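PDB 6GNF: glycogen synthase from Cyanobacterium sp. CLg1, which belongs to the starch and glycogen synthase family of two-domain GT-B proteins and binds adenosine-5'-diphosphate and a glycan. Local coordinates for residues N303-E308 / Q440-M445; A422-C427 / Y446-V451; I307-P312 / L416-T421. One frame throughout, in Å; residues are numbered along the deposited sequence.

Interaction 1 (N303-E308 / Q440-M445); sequences NGTKIE and QLYAMM. With AC1 (4,6-dideoxy-4-{[(1S,4R,5S,6S)-4,5,6-trihydroxy-3-(hydroxymethyl)cyclohex-2-en-1-yl]amino}-alpha-D-glucopyranose), chain D.
The side chain of Thr305 meets the ring of Tyr442, with OG1 only 3.0 Å from CE1. The hydroxyl approaches the ring obliquely, and its reach follows from chi1 of -174°, which sets OG1 anti to the backbone N and leaves CG2 in the crowded position between N and carbonyl carbon. A weak bond from Thr305 OG1 to the carbonyl of Lys306 runs along its own segment; that same carbonyl lies near the ring plane at the edge of Tyr442.

The remaining approaches are apolar or carbonyl-to-methyl. Leu441 turns its CD1 methyl to Asn303 O at 3.6 Å and, less closely, to Gly304 O. At the other end Met445, its chain bent at chi3 (69°), fits its terminal methyl between both branches of Ile307, with Met445 CE 3.5 Å from Ile307 CG2 and 3.6 Å from Ile307 CG1; the two side chains cross nearly at right angles.

Polar bonding is directed to the bound AC1 and to other parts of the chain. Asn303 ND2 donates to O6B of AC1 at 2.8 Å with an N-H...O angle of 143°, and Lys306 pairs with Glu49 and Glu45 of helix 39-54. Tyr442 itself touches ADP. The loop 303-308 and the helix 440-445 thus meet through shape rather than directed bonds, leaving Asn303 to bind the glycan side and Tyr442 to face the nucleotide.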
loop_
_atom_site.group_PDB
_atom_site.type_symbol
_atom_site.label_atom_id
_atom_site.label_comp_id
_atom_site.label_asym_id
_atom_site.label_seq_id
_atom_site.Cartn_x
_atom_site.Cartn_y
_atom_site.Cartn_z
ATOM N N ASN A 303 2.679 -8.486 -5.910
ATOM C CA ASN A 303 3.765 -8.067 -5.025
ATOM C C ASN A 303 4.404 -9.271 -4.362
ATOM O O ASN A 303 3.711 -10.219 -4.005
ATOM C CB ASN A 303 3.270 -7.154 -3.894
ATOM C CG ASN A 303 2.912 -5.759 -4.356
ATOM O OD1 ASN A 303 3.386 -5.281 -5.395
ATOM N ND2 ASN A 303 2.084 -5.084 -3.567
ATOM N N GLY A 304 5.719 -9.212 -4.188
ATOM C CA GLY A 304 6.413 -10.081 -3.262
ATOM C C GLY A 304 6.649 -9.318 -1.979
ATOM O O GLY A 304 6.007 -8.287 -1.710
ATOM N N THR A 305 7.565 -9.827 -1.171
ATOM C CA THR A 305 7.906 -9.200 0.089
ATOM C C THR A 305 9.329 -9.578 0.515
ATOM O O THR A 305 9.872 -10.591 0.086
ATOM C CB THR A 305 6.900 -9.617 1.167
ATOM O OG1 THR A 305 7.160 -8.889 2.370
ATOM C CG2 THR A 305 6.986 -11.112 1.456
ATOM N N LYS A 306 9.939 -8.723 1.325
ATOM C CA LYS A 306 11.243 -9.011 1.902
ATOM C C LYS A 306 11.106 -10.028 3.003
ATOM O O LYS A 306 10.128 -10.026 3.737
ATOM C CB LYS A 306 11.889 -7.759 2.493
ATOM C CG LYS A 306 12.636 -6.923 1.491
ATOM C CD LYS A 306 13.128 -5.628 2.117
ATOM C CE LYS A 306 14.234 -5.884 3.109
ATOM N NZ LYS A 306 15.002 -4.656 3.393
ATOM N N ILE A 307 12.162 -10.814 3.175
ATOM C CA ILE A 307 12.164 -11.902 4.126
ATOM C C ILE A 307 12.833 -11.476 5.435
ATOM O O ILE A 307 12.439 -11.955 6.494
ATOM C CB ILE A 307 12.836 -13.147 3.489
ATOM C CG1 ILE A 307 12.020 -13.623 2.269
ATOM C CG2 ILE A 307 13.065 -14.230 4.525
ATOM C CD1 ILE A 307 12.774 -14.584 1.371
ATOM N N GLU A 308 13.791 -10.558 5.373
ATOM C CA GLU A 308 14.610 -10.158 6.526
ATOM C C GLU A 308 13.873 -9.946 7.860
ATOM O O GLU A 308 14.212 -10.591 8.851
ATOM C CB GLU A 308 15.418 -8.908 6.199
ATOM C CG GLU A 308 16.609 -9.160 5.280
ATOM C CD GLU A 308 17.057 -7.914 4.541
ATOM O OE1 GLU A 308 17.120 -7.962 3.292
ATOM O OE2 GLU A 308 17.337 -6.896 5.209
ATOM N N GLN A 440 -1.150 -11.447 4.188
ATOM C CA GLN A 440 -1.301 -12.859 3.853
ATOM C C GLN A 440 0.029 -13.483 3.427
ATOM O O GLN A 440 0.256 -14.667 3.667
ATOM C CB GLN A 440 -2.389 -13.068 2.789
ATOM C CG GLN A 440 -1.994 -12.742 1.353
ATOM C CD GLN A 440 -2.131 -11.272 0.992
ATOM O OE1 GLN A 440 -2.245 -10.395 1.862
ATOM N NE2 GLN A 440 -2.168 -11.000 -0.298
ATOM N N LEU A 441 0.914 -12.675 2.850
ATOM C CA LEU A 441 2.234 -13.148 2.442
ATOM C C LEU A 441 3.087 -13.412 3.673
ATOM O O LEU A 441 3.681 -14.486 3.816
ATOM C CB LEU A 441 2.924 -12.127 1.543
ATOM C CG LEU A 441 2.168 -11.645 0.302
ATOM C CD1 LEU A 441 3.054 -10.724 -0.523
ATOM C CD2 LEU A 441 1.679 -12.808 -0.542
ATOM N N TYR A 442 3.112 -12.447 4.587
ATOM C CA TYR A 442 3.796 -12.629 5.856
ATOM C C TYR A 442 3.262 -13.864 6.564
ATOM O O TYR A 442 4.029 -14.718 7.017
ATOM C CB TYR A 442 3.607 -11.411 6.760
ATOM C CG TYR A 442 4.291 -10.140 6.308
ATOM C CD1 TYR A 442 5.441 -10.168 5.533
ATOM C CD2 TYR A 442 3.800 -8.900 6.697
ATOM C CE1 TYR A 442 6.071 -9.002 5.140
ATOM C CE2 TYR A 442 4.427 -7.730 6.312
ATOM C CZ TYR A 442 5.562 -7.789 5.532
ATOM O OH TYR A 442 6.173 -6.621 5.140
ATOM N N ALA A 443 1.943 -13.951 6.671
ATOM C CA ALA A 443 1.300 -15.042 7.385
ATOM C C ALA A 443 1.765 -16.398 6.865
ATOM O O ALA A 443 2.098 -17.287 7.644
ATOM C CB ALA A 443 -0.210 -14.925 7.275
ATOM N N MET A 444 1.774 -16.564 5.550
ATOM C CA MET A 444 2.168 -17.831 4.951
ATOM C C MET A 444 3.610 -18.209 5.281
ATOM O O MET A 444 3.901 -19.374 5.510
ATOM C CB MET A 444 1.920 -17.826 3.441
ATOM C CG MET A 444 0.438 -17.901 3.095
ATOM S SD MET A 444 0.060 -18.073 1.343
ATOM C CE MET A 444 0.422 -16.429 0.745
ATOM N N MET A 445 4.517 -17.242 5.316
ATOM C CA MET A 445 5.904 -17.534 5.695
ATOM C C MET A 445 6.022 -18.048 7.129
ATOM O O MET A 445 6.969 -18.756 7.447
ATOM C CB MET A 445 6.790 -16.303 5.536
ATOM C CG MET A 445 7.051 -15.901 4.109
ATOM S SD MET A 445 8.024 -14.372 3.997
ATOM C CE MET A 445 9.611 -14.932 4.623
HETATM C C1 AC1 D . -1.537 4.921 0.610
HETATM O O2 AC1 D . -1.457 5.285 -1.797
HETATM C C2 AC1 D . -1.198 4.321 -0.756
HETATM C C4A AC1 D . -1.412 -2.967 -1.667
HETATM C C3 AC1 D . -1.968 3.025 -1.014
HETATM O O3 AC1 D . -1.445 2.459 -2.220
HETATM C C4 AC1 D . -1.842 2.037 0.167
HETATM N N4A AC1 D . -2.558 0.753 -0.017
HETATM C C5 AC1 D . -2.320 2.783 1.423
HETATM O O5 AC1 D . -1.487 3.928 1.646
HETATM C C6 AC1 D . -2.270 1.932 2.682
HETATM C C1B AC1 D . -2.357 -0.187 -1.123
HETATM C C2B AC1 D . -3.305 -1.422 -1.116
HETATM O O2B AC1 D . -4.325 -1.356 -0.125
HETATM C C3B AC1 D . -2.662 -2.766 -0.862
HETATM O O3B AC1 D . -3.575 -3.798 -1.236
HETATM O O4 AC1 D . -0.808 -4.169 -1.177
HETATM C C5B AC1 D . -0.479 -1.795 -1.508
HETATM C C7B AC1 D . -0.901 -0.575 -1.218
HETATM C C6B AC1 D . 0.983 -2.015 -1.736
HETATM O O6B AC1 D . 1.125 -2.502 -3.072
#

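Interaction 2 (A422-C427 / Y446-V451); sequences AGADYC and YGTIPV
Ile449 N donates to Asp425 O at 3.0 Å. Cys427 N in turn donates to Ile449 O at 2.9 Å. Val451 N then reaches Cys427 O at 2.8 Å, with an N-H...O angle of 175°. This zigzag of bonds between residues offset along the two chains is the signature of a parallel pair of strands, with Tyr426 opposite Ile449 and Cys427 opposite Pro450. Ile449 O also receives a CA-H...O contact from Tyr426 CA at 3.2 Å.

On the face bearing Tyr426 and Ile449, the two side chains run side by side, and Tyr426 CD1 lies 3.7 Å from Ile449 CB. Val451 brings CG2 to the same ring atom at 3.8 Å, crossing obliquely. Ahead of the strands, Ala422 CB meets Tyr446 CD2 at 3.7 Å.

Thr448 packs its methyl against the backbone of 424-427: OG1 beside the backbone N (chi1 -64°) leaves CG2 anti to it, 3.7 Å from Asp425 O. Thr448 OG1 bonds to Thr421 O and Lys331 NZ and also comes close to Ala424 O. A water bonded to both Asp425 O and Gly447 O bridges the backbones, giving Asp425 O a second donor beside Ile449 N. Gly447, with phi of 76°, ends its helix in a Schellman motif and turns the chain into the strand.

The paired strands belong to the beta-alpha-beta unit of strand 426-429, helix 439-445 and strand 449-452, while Ala422 lies at the end of helix 414-423. Helix 439-445 packs on the face of Cys427 and Pro450, helices 485-503 and 509-520 on that of Tyr426 and Ile449. Strand 426-429 lies between 352-356 and 449-452, with 468-469 at the far edge.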
loop_
_atom_site.group_PDB
_atom_site.type_symbol
_atom_site.label_atom_id
_atom_site.label_comp_id
_atom_site.label_asym_id
_atom_site.label_seq_id
_atom_site.Cartn_x
_atom_site.Cartn_y
_atom_site.Cartn_z
ATOM N N ALA A 422 2.755 -14.833 14.105
ATOM C CA ALA A 422 3.353 -16.097 14.506
ATOM C C ALA A 422 2.387 -16.942 15.325
ATOM O O ALA A 422 2.260 -18.149 15.104
ATOM C CB ALA A 422 4.625 -15.843 15.297
ATOM N N GLY A 423 1.663 -16.302 16.240
ATOM C CA GLY A 423 0.836 -17.020 17.208
ATOM C C GLY A 423 -0.498 -17.500 16.677
ATOM O O GLY A 423 -0.999 -18.541 17.098
ATOM N N ALA A 424 -1.087 -16.729 15.770
ATOM C CA ALA A 424 -2.399 -17.053 15.227
ATOM C C ALA A 424 -2.339 -18.282 14.331
ATOM O O ALA A 424 -1.320 -18.549 13.692
ATOM C CB ALA A 424 -2.961 -15.873 14.445
ATOM N N ASP A 425 -3.450 -19.007 14.269
ATOM C CA ASP A 425 -3.595 -20.116 13.332
ATOM C C ASP A 425 -4.026 -19.603 11.975
ATOM O O ASP A 425 -3.649 -20.157 10.944
ATOM C CB ASP A 425 -4.632 -21.094 13.852
ATOM C CG ASP A 425 -4.224 -21.699 15.158
ATOM O OD1 ASP A 425 -3.069 -22.158 15.230
ATOM O OD2 ASP A 425 -5.048 -21.715 16.101
ATOM N N TYR A 426 -4.834 -18.544 11.990
ATOM C CA TYR A 426 -5.413 -17.997 10.776
ATOM C C TYR A 426 -5.203 -16.485 10.676
ATOM O O TYR A 426 -5.275 -15.773 11.673
ATOM C CB TYR A 426 -6.903 -18.331 10.731
ATOM C CG TYR A 426 -7.183 -19.819 10.712
ATOM C CD1 TYR A 426 -6.949 -20.570 9.568
ATOM C CD2 TYR A 426 -7.665 -20.476 11.839
ATOM C CE1 TYR A 426 -7.195 -21.934 9.539
ATOM C CE2 TYR A 426 -7.913 -21.843 11.826
ATOM C CZ TYR A 426 -7.681 -22.571 10.674
ATOM O OH TYR A 426 -7.938 -23.933 10.658
ATOM N N CYS A 427 -4.959 -16.017 9.456
ATOM C CA CYS A 427 -4.855 -14.592 9.151
ATOM C C CYS A 427 -6.137 -14.139 8.449
ATOM O O CYS A 427 -6.402 -14.514 7.312
ATOM C CB CYS A 427 -3.642 -14.344 8.263
ATOM S SG CYS A 427 -3.537 -12.676 7.612
ATOM N N TYR A 446 5.058 -17.687 7.976
ATOM C CA TYR A 446 5.013 -18.149 9.363
ATOM C C TYR A 446 4.165 -19.422 9.546
ATOM O O TYR A 446 3.998 -19.893 10.664
ATOM C CB TYR A 446 4.482 -17.030 10.276
ATOM C CG TYR A 446 5.497 -15.933 10.565
ATOM C CD1 TYR A 446 5.895 -15.057 9.573
ATOM C CD2 TYR A 446 6.045 -15.776 11.832
ATOM C CE1 TYR A 446 6.815 -14.053 9.820
ATOM C CE2 TYR A 446 6.969 -14.775 12.094
ATOM C CZ TYR A 446 7.348 -13.912 11.083
ATOM O OH TYR A 446 8.275 -12.903 11.313
ATOM N N GLY A 447 3.615 -19.961 8.462
ATOM C CA GLY A 447 2.757 -21.142 8.540
ATOM C C GLY A 447 1.366 -20.819 9.054
ATOM O O GLY A 447 0.636 -21.692 9.511
ATOM N N THR A 448 0.997 -19.549 8.962
ATOM C CA THR A 448 -0.301 -19.074 9.411
ATOM C C THR A 448 -1.197 -18.978 8.180
ATOM O O THR A 448 -0.838 -18.345 7.191
ATOM C CB THR A 448 -0.163 -17.710 10.123
ATOM O OG1 THR A 448 0.631 -17.872 11.308
ATOM C CG2 THR A 448 -1.517 -17.140 10.514
ATOM N N ILE A 449 -2.372 -19.592 8.265
ATOM C CA ILE A 449 -3.210 -19.830 7.096
ATOM C C ILE A 449 -4.155 -18.661 6.815
ATOM O O ILE A 449 -4.972 -18.313 7.672
ATOM C CB ILE A 449 -4.035 -21.115 7.288
ATOM C CG1 ILE A 449 -3.099 -22.327 7.303
ATOM C CG2 ILE A 449 -5.076 -21.258 6.188
ATOM C CD1 ILE A 449 -3.723 -23.594 7.848
ATOM N N PRO A 450 -4.075 -18.073 5.604
ATOM C CA PRO A 450 -4.986 -16.977 5.274
ATOM C C PRO A 450 -6.444 -17.405 5.080
ATOM O O PRO A 450 -6.719 -18.428 4.450
ATOM C CB PRO A 450 -4.425 -16.423 3.953
ATOM C CG PRO A 450 -3.028 -16.931 3.869
ATOM C CD PRO A 450 -3.047 -18.255 4.563
ATOM N N VAL A 451 -7.353 -16.606 5.634
ATOM C CA VAL A 451 -8.779 -16.715 5.370
ATOM C C VAL A 451 -9.197 -15.328 4.900
ATOM O O VAL A 451 -9.288 -14.399 5.699
ATOM C CB VAL A 451 -9.570 -17.146 6.623
ATOM C CG1 VAL A 451 -11.047 -17.318 6.312
ATOM C CG2 VAL A 451 -8.998 -18.423 7.202
HETATM O O HOH W 1 -1.806 -22.238 11.167
#

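Interaction 3 (I307-P312 / L416-T421); sequences IETWNP and LAHFIT
Trp310 and His418 stack face to face: the six-membered ring of the indole and the imidazole have centroids 3.7 Å apart and planes inclined by only 8°. Trp310 CH2 sits over the centre of the imidazole, 3.6 Å above its plane, whereas His418 CE1 lies over the indole nearer its rim. At the edges the partners differ. Ala417 CB lies near the indole plane, 4.1 Å from Trp310 CH2, and Thr309 O meets the imidazole edge, 3.6 Å from His418 CE1. Thr421 OG1 comes obliquely to Trp310 CZ3 at 3.5 Å, and Thr309 CG2 adds a looser approach to the imidazole. With chi1 of -67°, Trp310 CG lies beside the backbone N and opposite the carbonyl carbon, carrying the indole to His418.

In this two-domain GT-B fold, residues 307-312 belong to the loop that follows strand 298-300, the last strand of the first sheet, and the helix 414-423 belongs to the domain built on the second sheet. Ala417 on that helix also touches ADP, so the tryptophan stacks beside a wall of the nucleotide pocket.

Several bonds hold the participants in place. His418 ND1 is hydrogen-bonded to Asp315, which holds the imidazole's rotation about chi2, and Phe317 stacks with the same ring. Trp310 in turn stacks with Tyr442. Thr421 OG1 donates to Ala417 O at 2.8 Å, and the backbone N of Thr421 reaches that oxygen from the opposite face of the carbonyl plane. Within the loop, Asn311 ND2 bonds to Ile307 O at 2.9 Å with an N-H...O angle of 146°, closing the turn that presents Trp310.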
loop_
_atom_site.group_PDB
_atom_site.type_symbol
_atom_site.label_atom_id
_atom_site.label_comp_id
_atom_site.label_asym_id
_atom_site.label_seq_id
_atom_site.Cartn_x
_atom_site.Cartn_y
_atom_site.Cartn_z
ATOM N N ILE A 307 12.162 -10.814 3.175
ATOM C CA ILE A 307 12.164 -11.902 4.126
ATOM C C ILE A 307 12.833 -11.476 5.435
ATOM O O ILE A 307 12.439 -11.955 6.494
ATOM C CB ILE A 307 12.836 -13.147 3.489
ATOM C CG1 ILE A 307 12.020 -13.623 2.269
ATOM C CG2 ILE A 307 13.065 -14.230 4.525
ATOM C CD1 ILE A 307 12.774 -14.584 1.371
ATOM N N GLU A 308 13.791 -10.558 5.373
ATOM C CA GLU A 308 14.610 -10.158 6.526
ATOM C C GLU A 308 13.873 -9.946 7.860
ATOM O O GLU A 308 14.212 -10.591 8.851
ATOM C CB GLU A 308 15.418 -8.908 6.199
ATOM C CG GLU A 308 16.609 -9.160 5.280
ATOM C CD GLU A 308 17.057 -7.914 4.541
ATOM O OE1 GLU A 308 17.120 -7.962 3.292
ATOM O OE2 GLU A 308 17.337 -6.896 5.209
ATOM N N THR A 309 12.937 -9.009 7.911
ATOM C CA THR A 309 12.217 -8.725 9.155
ATOM C C THR A 309 11.157 -9.788 9.465
ATOM O O THR A 309 10.941 -10.121 10.633
ATOM C CB THR A 309 11.520 -7.343 9.102
ATOM O OG1 THR A 309 12.477 -6.334 8.764
ATOM C CG2 THR A 309 10.868 -6.996 10.448
ATOM N N TRP A 310 10.502 -10.302 8.420
ATOM C CA TRP A 310 9.367 -11.207 8.568
ATOM C C TRP A 310 9.692 -12.643 8.152
ATOM O O TRP A 310 9.514 -13.020 6.988
ATOM C CB TRP A 310 8.175 -10.690 7.756
ATOM C CG TRP A 310 7.620 -9.415 8.283
ATOM C CD1 TRP A 310 7.965 -8.155 7.896
ATOM C CD2 TRP A 310 6.631 -9.265 9.307
ATOM N NE1 TRP A 310 7.248 -7.230 8.612
ATOM C CE2 TRP A 310 6.423 -7.884 9.486
ATOM C CE3 TRP A 310 5.905 -10.163 10.094
ATOM C CZ2 TRP A 310 5.514 -7.377 10.412
ATOM C CZ3 TRP A 310 4.998 -9.659 11.021
ATOM C CH2 TRP A 310 4.812 -8.280 11.170
ATOM N N ASN A 311 10.240 -13.407 9.090
ATOM C CA ASN A 311 10.337 -14.854 8.946
ATOM C C ASN A 311 10.525 -15.486 10.311
ATOM O O ASN A 311 11.276 -14.962 11.141
ATOM C CB ASN A 311 11.457 -15.288 7.994
ATOM C CG ASN A 311 12.845 -15.068 8.566
ATOM O OD1 ASN A 311 13.487 -16.001 9.046
ATOM N ND2 ASN A 311 13.316 -13.853 8.501
ATOM N N PRO A 312 9.889 -16.641 10.524
ATOM C CA PRO A 312 9.863 -17.234 11.845
ATOM C C PRO A 312 11.231 -17.655 12.365
ATOM O O PRO A 312 11.421 -17.710 13.578
ATOM C CB PRO A 312 8.938 -18.441 11.663
ATOM C CG PRO A 312 9.000 -18.767 10.215
ATOM C CD PRO A 312 9.149 -17.447 9.535
ATOM N N LEU A 416 3.308 -6.457 18.607
ATOM C CA LEU A 416 2.067 -7.227 18.679
ATOM C C LEU A 416 1.686 -7.796 17.307
ATOM O O LEU A 416 1.126 -8.883 17.215
ATOM C CB LEU A 416 0.930 -6.379 19.247
ATOM C CG LEU A 416 -0.357 -7.132 19.607
ATOM C CD1 LEU A 416 -0.104 -8.184 20.676
ATOM C CD2 LEU A 416 -1.437 -6.166 20.070
ATOM N N ALA A 417 1.986 -7.063 16.244
ATOM C CA ALA A 417 1.783 -7.578 14.893
ATOM C C ALA A 417 2.569 -8.874 14.694
ATOM O O ALA A 417 2.043 -9.855 14.160
ATOM C CB ALA A 417 2.185 -6.543 13.851
ATOM N N HIS A 418 3.813 -8.884 15.167
ATOM C CA HIS A 418 4.665 -10.059 15.067
ATOM C C HIS A 418 4.094 -11.206 15.897
ATOM O O HIS A 418 4.007 -12.346 15.427
ATOM C CB HIS A 418 6.099 -9.720 15.487
ATOM C CG HIS A 418 6.897 -9.062 14.404
ATOM N ND1 HIS A 418 7.596 -9.779 13.459
ATOM C CD2 HIS A 418 7.082 -7.757 14.095
ATOM C CE1 HIS A 418 8.183 -8.946 12.620
ATOM N NE2 HIS A 418 7.887 -7.712 12.984
ATOM N N PHE A 419 3.696 -10.910 17.128
ATOM C CA PHE A 419 3.049 -11.903 17.982
ATOM C C PHE A 419 1.817 -12.532 17.317
ATOM O O PHE A 419 1.569 -13.735 17.463
ATOM C CB PHE A 419 2.625 -11.288 19.318
ATOM C CG PHE A 419 3.676 -11.352 20.394
ATOM C CD1 PHE A 419 4.925 -10.782 20.205
ATOM C CD2 PHE A 419 3.393 -11.945 21.617
ATOM C CE1 PHE A 419 5.880 -10.824 21.204
ATOM C CE2 PHE A 419 4.345 -11.995 22.622
ATOM C CZ PHE A 419 5.591 -11.431 22.413
ATOM N N ILE A 420 1.030 -11.715 16.619
ATOM C CA ILE A 420 -0.212 -12.191 15.987
ATOM C C ILE A 420 0.097 -13.074 14.781
ATOM O O ILE A 420 -0.485 -14.151 14.626
ATOM C CB ILE A 420 -1.128 -11.018 15.574
ATOM C CG1 ILE A 420 -1.751 -10.381 16.818
ATOM C CG2 ILE A 420 -2.238 -11.488 14.640
ATOM C CD1 ILE A 420 -2.230 -8.964 16.594
ATOM N N THR A 421 1.015 -12.615 13.937
ATOM C CA THR A 421 1.399 -13.348 12.738
ATOM C C THR A 421 1.940 -14.736 13.057
ATOM O O THR A 421 1.644 -15.683 12.334
ATOM C CB THR A 421 2.458 -12.577 11.940
ATOM O OG1 THR A 421 1.994 -11.245 11.715
ATOM C CG2 THR A 421 2.738 -13.243 10.604
#

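From the N terminus, the chain leaves the first sheet at strand 298-300 and enters the loop that holds 303-308 and 307-312. Interaction 3 closes a span of 103 residues from this loop to helix 414-423; interaction 1 starts from the same stretch, with Ile307 and Glu308 in common, and ends farther on, at helix 439-445. Interaction 2 opens after interaction 3 has closed and spans only 18 residues, its segments alternating with those of interaction 1. Neighbouring residues of 443-448 bring the three together: Ala443 O and Thr421 O are both probable hydrogen-bond partners of Thr448, and Tyr446 lies against Trp310. The loop after strand 298-300 is thereby tied to two helices of the second domain and, through them, to its sheet.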